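Local coordinates for protein catechol 1,2-dioxygenase (Acinetobacter sp., PDB 1DMH) that catalyses the iron(III)-dependent intradiol cleavage of catechol by dioxygen to cis,cis-muconate, the first step in converting catechol through the beta-ketoadipate pathway, at residues T139-D144 with V287-L292; V266-P271 with G281-M286. One frame throughout, in Å; residues are numbered along the deposited sequence.

Interaction 1 of 2, residues T139-D144 with V287-L292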
loop_
_atom_site.group_PDB
_atom_site.type_symbol
_atom_site.label_atom_id
_atom_site.label_comp_id
_atom_site.label_asym_id
_atom_site.label_seq_id
_atom_site.Cartn_x
_atom_site.Cartn_y
_atom_site.Cartn_z
ATOM N N THR A 139 8.554 -26.726 -29.988
ATOM C CA THR A 139 9.567 -26.130 -30.837
ATOM C C THR A 139 9.448 -24.619 -30.725
ATOM O O THR A 139 8.349 -24.095 -30.561
ATOM C CB THR A 139 9.348 -26.523 -32.330
ATOM O OG1 THR A 139 9.437 -27.949 -32.479
ATOM C CG2 THR A 139 10.396 -25.834 -33.228
ATOM N N ILE A 140 10.577 -23.923 -30.792
ATOM C CA ILE A 140 10.544 -22.468 -30.764
ATOM C C ILE A 140 10.775 -21.997 -32.206
ATOM O O ILE A 140 11.734 -22.416 -32.841
ATOM C CB ILE A 140 11.655 -21.882 -29.866
ATOM C CG1 ILE A 140 11.474 -22.377 -28.428
ATOM C CG2 ILE A 140 11.633 -20.341 -29.949
ATOM C CD1 ILE A 140 10.111 -22.016 -27.815
ATOM N N PHE A 141 9.899 -21.140 -32.721
ATOM C CA PHE A 141 10.033 -20.611 -34.079
ATOM C C PHE A 141 10.417 -19.138 -34.103
ATOM O O PHE A 141 9.903 -18.362 -33.296
ATOM C CB PHE A 141 8.730 -20.768 -34.844
ATOM C CG PHE A 141 8.321 -22.188 -35.054
ATOM C CD1 PHE A 141 8.882 -22.938 -36.085
ATOM C CD2 PHE A 141 7.366 -22.781 -34.240
ATOM C CE1 PHE A 141 8.494 -24.259 -36.308
ATOM C CE2 PHE A 141 6.964 -24.108 -34.456
ATOM C CZ PHE A 141 7.531 -24.842 -35.492
ATOM N N ASP A 142 11.308 -18.753 -35.022
ATOM C CA ASP A 142 11.698 -17.352 -35.139
ATOM C C ASP A 142 10.598 -16.580 -35.846
ATOM O O ASP A 142 9.556 -17.147 -36.211
ATOM C CB ASP A 142 13.029 -17.163 -35.890
ATOM C CG ASP A 142 12.992 -17.645 -37.347
ATOM O OD1 ASP A 142 11.926 -17.667 -37.997
ATOM O OD2 ASP A 142 14.077 -17.961 -37.862
ATOM N N ALA A 143 10.821 -15.288 -36.041
ATOM C CA ALA A 143 9.808 -14.470 -36.673
ATOM C C ALA A 143 9.440 -14.925 -38.090
ATOM O O ALA A 143 8.386 -14.539 -38.601
ATOM C CB ALA A 143 10.237 -13.009 -36.670
ATOM N N ASP A 144 10.280 -15.750 -38.721
ATOM C CA ASP A 144 9.982 -16.220 -40.077
ATOM C C ASP A 144 9.257 -17.560 -40.125
ATOM O O ASP A 144 8.877 -18.019 -41.200
ATOM C CB ASP A 144 11.259 -16.341 -40.914
ATOM C CG ASP A 144 11.974 -15.016 -41.072
ATOM O OD1 ASP A 144 11.297 -14.012 -41.361
ATOM O OD2 ASP A 144 13.211 -14.983 -40.920
ATOM N N VAL A 287 2.214 -30.646 -25.658
ATOM C CA VAL A 287 3.092 -30.135 -26.694
ATOM C C VAL A 287 2.724 -28.654 -26.811
ATOM O O VAL A 287 1.547 -28.321 -26.868
ATOM C CB VAL A 287 2.816 -30.822 -28.064
ATOM C CG1 VAL A 287 3.777 -30.297 -29.126
ATOM C CG2 VAL A 287 2.946 -32.313 -27.925
ATOM N N PHE A 288 3.701 -27.761 -26.813
ATOM C CA PHE A 288 3.372 -26.347 -26.967
ATOM C C PHE A 288 4.518 -25.660 -27.677
ATOM O O PHE A 288 5.634 -25.617 -27.162
ATOM C CB PHE A 288 3.128 -25.663 -25.617
ATOM C CG PHE A 288 2.633 -24.244 -25.751
ATOM C CD1 PHE A 288 1.431 -23.974 -26.410
ATOM C CD2 PHE A 288 3.382 -23.173 -25.277
ATOM C CE1 PHE A 288 0.983 -22.656 -26.601
ATOM C CE2 PHE A 288 2.940 -21.860 -25.464
ATOM C CZ PHE A 288 1.734 -21.613 -26.132
ATOM N N ASP A 289 4.243 -25.167 -28.884
ATOM C CA ASP A 289 5.249 -24.454 -29.679
ATOM C C ASP A 289 5.041 -22.973 -29.464
ATOM O O ASP A 289 3.903 -22.516 -29.272
ATOM C CB ASP A 289 5.102 -24.700 -31.183
ATOM C CG ASP A 289 5.205 -26.149 -31.559
ATOM O OD1 ASP A 289 5.911 -26.914 -30.873
ATOM O OD2 ASP A 289 4.599 -26.510 -32.574
ATOM N N LEU A 290 6.137 -22.225 -29.515
ATOM C CA LEU A 290 6.075 -20.780 -29.351
ATOM C C LEU A 290 6.734 -20.111 -30.540
ATOM O O LEU A 290 7.769 -20.569 -31.014
ATOM C CB LEU A 290 6.783 -20.339 -28.069
ATOM C CG LEU A 290 6.143 -20.913 -26.806
ATOM C CD1 LEU A 290 6.789 -22.258 -26.553
ATOM C CD2 LEU A 290 6.336 -19.993 -25.592
ATOM N N LYS A 291 6.118 -19.034 -31.022
ATOM C CA LYS A 291 6.654 -18.280 -32.155
ATOM C C LYS A 291 6.978 -16.879 -31.649
ATOM O O LYS A 291 6.138 -16.222 -31.010
ATOM C CB LYS A 291 5.640 -18.218 -33.306
ATOM C CG LYS A 291 6.189 -17.523 -34.568
ATOM C CD LYS A 291 5.161 -17.582 -35.710
ATOM C CE LYS A 291 5.557 -16.740 -36.926
ATOM N NZ LYS A 291 6.796 -17.238 -37.557
ATOM N N LEU A 292 8.199 -16.440 -31.936
ATOM C CA LEU A 292 8.696 -15.140 -31.485
ATOM C C LEU A 292 8.549 -13.982 -32.492
ATOM O O LEU A 292 8.353 -14.195 -33.688
ATOM C CB LEU A 292 10.168 -15.280 -31.085
ATOM C CG LEU A 292 10.576 -16.297 -30.017
ATOM C CD1 LEU A 292 12.060 -16.143 -29.770
ATOM C CD2 LEU A 292 9.810 -16.069 -28.715
HETATM O O HOH W 1 6.523 -29.366 -31.485
#
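Phe141 and Leu290 sit at the middle of a parallel ladder: Phe141 N donates to Leu290 O in a nearly straight bond (2.8 Å) and Leu292 N to Phe141 O (2.9 Å). One step earlier, Leu290 N reaches Thr139 O at 3.1 Å. Asp289 extends the ladder with its side chain, OD1 accepting from Thr139 N at 2.8 Å; the donor stands 36° out of the carboxylate plane, and a water donates to the same oxygen, so two donors grip it.

The bridges Ile140-Leu290 and Phe141-Lys291 join the ends of strands 133-141 and 283-291, neighbours in the mixed sheet of the intradiol dioxygenase domain. Apolar contacts lie on the Ile140 face, where the CD1 atoms of Ile140 and Leu290 touch at 3.6 Å, packing against Val229 of strand 220-230. On the Phe141 side, Asp289 CB lies at the ring edge, 3.8 Å from Phe141 CE2, with carboxylate and ring planes 81° apart.

Past the strand, Asp142 OD1 accepts from Asp144 N in an Asx turn. Lys291, extended until its bend at chi4 (64°), carries NZ to Asp142 O at 3.1 Å and weakly to Ala143 O, while Asp144 forms a salt bridge with Arg294.

Interaction 2 of 2, residues V266-P271 with G281-M286; sequences VEHTDP and GPFAEM
Phe283 holds CG between its backbone N and carbonyl carbon (chi1 68°), whereas His268 has CG anti to its own carbonyl carbon (chi1 -65°); together these torsions bring His268 CB over one face of the Phe283 ring. The evidence is a CH-pi contact, with His268 CB 3.9 Å from the centroid of the Phe283 ring. The two rings are nearly parallel, planes 25° apart, but slid so far that they hardly overlap; the closest ring approach is His268 CD2 to Phe283 CE2, 3.6 Å.

Backbone bonds fix this pairing. His268 N to Phe283 O (2.8 Å) and Phe283 N to His268 O (3.1 Å) make an antiparallel hydrogen-bonded pair, and Val266 with Glu285 makes another, Glu285 N reaching Val266 O at 2.7 Å. Between them Glu267 and Ala284 form a non-hydrogen-bonded pair whose side chains lie on the face opposite His268 and Phe283. The strands belong to a beta hairpin whose long connection contains helix 271-276, N-capped by Asp270.

Glu285 OE1 accepts a weak bond from His268 NE2 (3.2 Å), while its OE2 is bonded to His137 of strand 133-141. One carboxylate thus links imidazoles from two flanking strands, and its charge may favour NE2-protonated imidazoles, perhaps less so at His268, where the bond is weak.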
loop_
_atom_site.group_PDB
_atom_site.type_symbol
_atom_site.label_atom_id
_atom_site.label_comp_id
_atom_site.label_asym_id
_atom_site.label_seq_id
_atom_site.Cartn_x
_atom_site.Cartn_y
_atom_site.Cartn_z
ATOM N N VAL A 266 -2.524 -34.809 -22.627
ATOM C CA VAL A 266 -2.925 -36.154 -23.019
ATOM C C VAL A 266 -2.369 -37.224 -22.079
ATOM O O VAL A 266 -1.167 -37.243 -21.797
ATOM C CB VAL A 266 -2.435 -36.454 -24.437
ATOM C CG1 VAL A 266 -2.717 -37.890 -24.800
ATOM C CG2 VAL A 266 -3.098 -35.496 -25.410
ATOM N N GLU A 267 -3.230 -38.117 -21.599
ATOM C CA GLU A 267 -2.795 -39.176 -20.689
ATOM C C GLU A 267 -2.403 -40.461 -21.402
ATOM O O GLU A 267 -3.143 -40.978 -22.240
ATOM C CB GLU A 267 -3.889 -39.483 -19.673
ATOM C CG GLU A 267 -4.219 -38.325 -18.765
ATOM C CD GLU A 267 -3.141 -38.063 -17.718
ATOM O OE1 GLU A 267 -2.183 -38.871 -17.608
ATOM O OE2 GLU A 267 -3.268 -37.045 -16.990
ATOM N N HIS A 268 -1.229 -40.969 -21.062
ATOM C CA HIS A 268 -0.722 -42.197 -21.649
ATOM C C HIS A 268 -0.632 -43.257 -20.569
ATOM O O HIS A 268 -0.108 -42.996 -19.485
ATOM C CB HIS A 268 0.649 -41.943 -22.248
ATOM C CG HIS A 268 0.620 -40.997 -23.401
ATOM N ND1 HIS A 268 0.178 -41.367 -24.652
ATOM C CD2 HIS A 268 0.896 -39.674 -23.473
ATOM C CE1 HIS A 268 0.184 -40.313 -25.447
ATOM N NE2 HIS A 268 0.615 -39.272 -24.755
ATOM N N THR A 269 -1.163 -44.443 -20.856
ATOM C CA THR A 269 -1.136 -45.551 -19.904
ATOM C C THR A 269 -0.600 -46.805 -20.547
ATOM O O THR A 269 -0.233 -47.742 -19.855
ATOM C CB THR A 269 -2.533 -45.881 -19.381
ATOM O OG1 THR A 269 -3.434 -45.976 -20.489
ATOM C CG2 THR A 269 -3.011 -44.822 -18.419
ATOM N N ASP A 270 -0.547 -46.825 -21.870
ATOM C CA ASP A 270 -0.077 -48.015 -22.549
ATOM C C ASP A 270 1.428 -48.195 -22.415
ATOM O O ASP A 270 2.207 -47.249 -22.562
ATOM C CB ASP A 270 -0.473 -47.968 -24.013
ATOM C CG ASP A 270 0.394 -47.050 -24.805
ATOM O OD1 ASP A 270 1.492 -47.492 -25.217
ATOM O OD2 ASP A 270 -0.004 -45.878 -24.990
ATOM N N PRO A 271 1.855 -49.433 -22.141
ATOM C CA PRO A 271 3.258 -49.804 -21.975
ATOM C C PRO A 271 4.223 -49.319 -23.051
ATOM O O PRO A 271 5.372 -49.008 -22.746
ATOM C CB PRO A 271 3.182 -51.324 -21.878
ATOM C CG PRO A 271 1.882 -51.501 -21.116
ATOM C CD PRO A 271 1.003 -50.624 -21.972
ATOM N N GLY A 281 5.814 -45.167 -15.335
ATOM C CA GLY A 281 4.402 -45.492 -15.246
ATOM C C GLY A 281 3.599 -44.513 -16.069
ATOM O O GLY A 281 4.187 -43.747 -16.808
ATOM N N PRO A 282 2.261 -44.514 -15.977
ATOM C CA PRO A 282 1.431 -43.586 -16.749
ATOM C C PRO A 282 1.869 -42.126 -16.564
ATOM O O PRO A 282 2.310 -41.726 -15.478
ATOM C CB PRO A 282 0.018 -43.878 -16.223
ATOM C CG PRO A 282 0.282 -44.436 -14.822
ATOM C CD PRO A 282 1.403 -45.383 -15.156
ATOM N N PHE A 283 1.753 -41.339 -17.626
ATOM C CA PHE A 283 2.179 -39.947 -17.574
ATOM C C PHE A 283 1.307 -39.105 -18.501
ATOM O O PHE A 283 0.566 -39.645 -19.338
ATOM C CB PHE A 283 3.656 -39.849 -18.009
ATOM C CG PHE A 283 3.882 -40.170 -19.463
ATOM C CD1 PHE A 283 3.974 -41.490 -19.894
ATOM C CD2 PHE A 283 3.932 -39.159 -20.416
ATOM C CE1 PHE A 283 4.108 -41.806 -21.258
ATOM C CE2 PHE A 283 4.067 -39.457 -21.778
ATOM C CZ PHE A 283 4.154 -40.790 -22.199
ATOM N N ALA A 284 1.396 -37.784 -18.345
ATOM C CA ALA A 284 0.655 -36.859 -19.193
ATOM C C ALA A 284 1.653 -36.210 -20.182
ATOM O O ALA A 284 2.846 -36.044 -19.883
ATOM C CB ALA A 284 -0.008 -35.795 -18.334
ATOM N N GLU A 285 1.170 -35.874 -21.372
ATOM C CA GLU A 285 2.012 -35.212 -22.362
ATOM C C GLU A 285 1.332 -33.941 -22.892
ATOM O O GLU A 285 0.129 -33.949 -23.203
ATOM C CB GLU A 285 2.333 -36.144 -23.538
ATOM C CG GLU A 285 3.107 -35.464 -24.668
ATOM C CD GLU A 285 3.377 -36.391 -25.834
ATOM O OE1 GLU A 285 2.460 -37.151 -26.217
ATOM O OE2 GLU A 285 4.494 -36.352 -26.392
ATOM N N MET A 286 2.104 -32.857 -22.967
ATOM C CA MET A 286 1.636 -31.575 -23.499
ATOM C C MET A 286 2.679 -31.103 -24.504
ATOM O O MET A 286 3.877 -31.188 -24.258
ATOM C CB MET A 286 1.488 -30.515 -22.406
ATOM C CG MET A 286 0.443 -30.838 -21.339
ATOM S SD MET A 286 0.321 -29.596 -20.018
ATOM C CE MET A 286 -0.449 -28.285 -20.870
#

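How the interactions relate
Strand 283-291 serves both contacts, which follow one another directly along it: 281-286 pairs antiparallel with strand 262-268 in interaction 2, and 287-292 pairs parallel with strand 133-141 in interaction 1. Their centres are 24 Å apart, and apart from adjoining in sequence the two do not touch. In chain order come 139-144, 266-271, 281-286 and 287-292, so the local hairpin of interaction 2 falls within the 142 residues that separate the segments of interaction 1. The shared strand therefore lies between strands 133-141 and 262-268 in the same mixed sheet, joining an early strand of the dioxygenase domain to its late hairpin within one subunit.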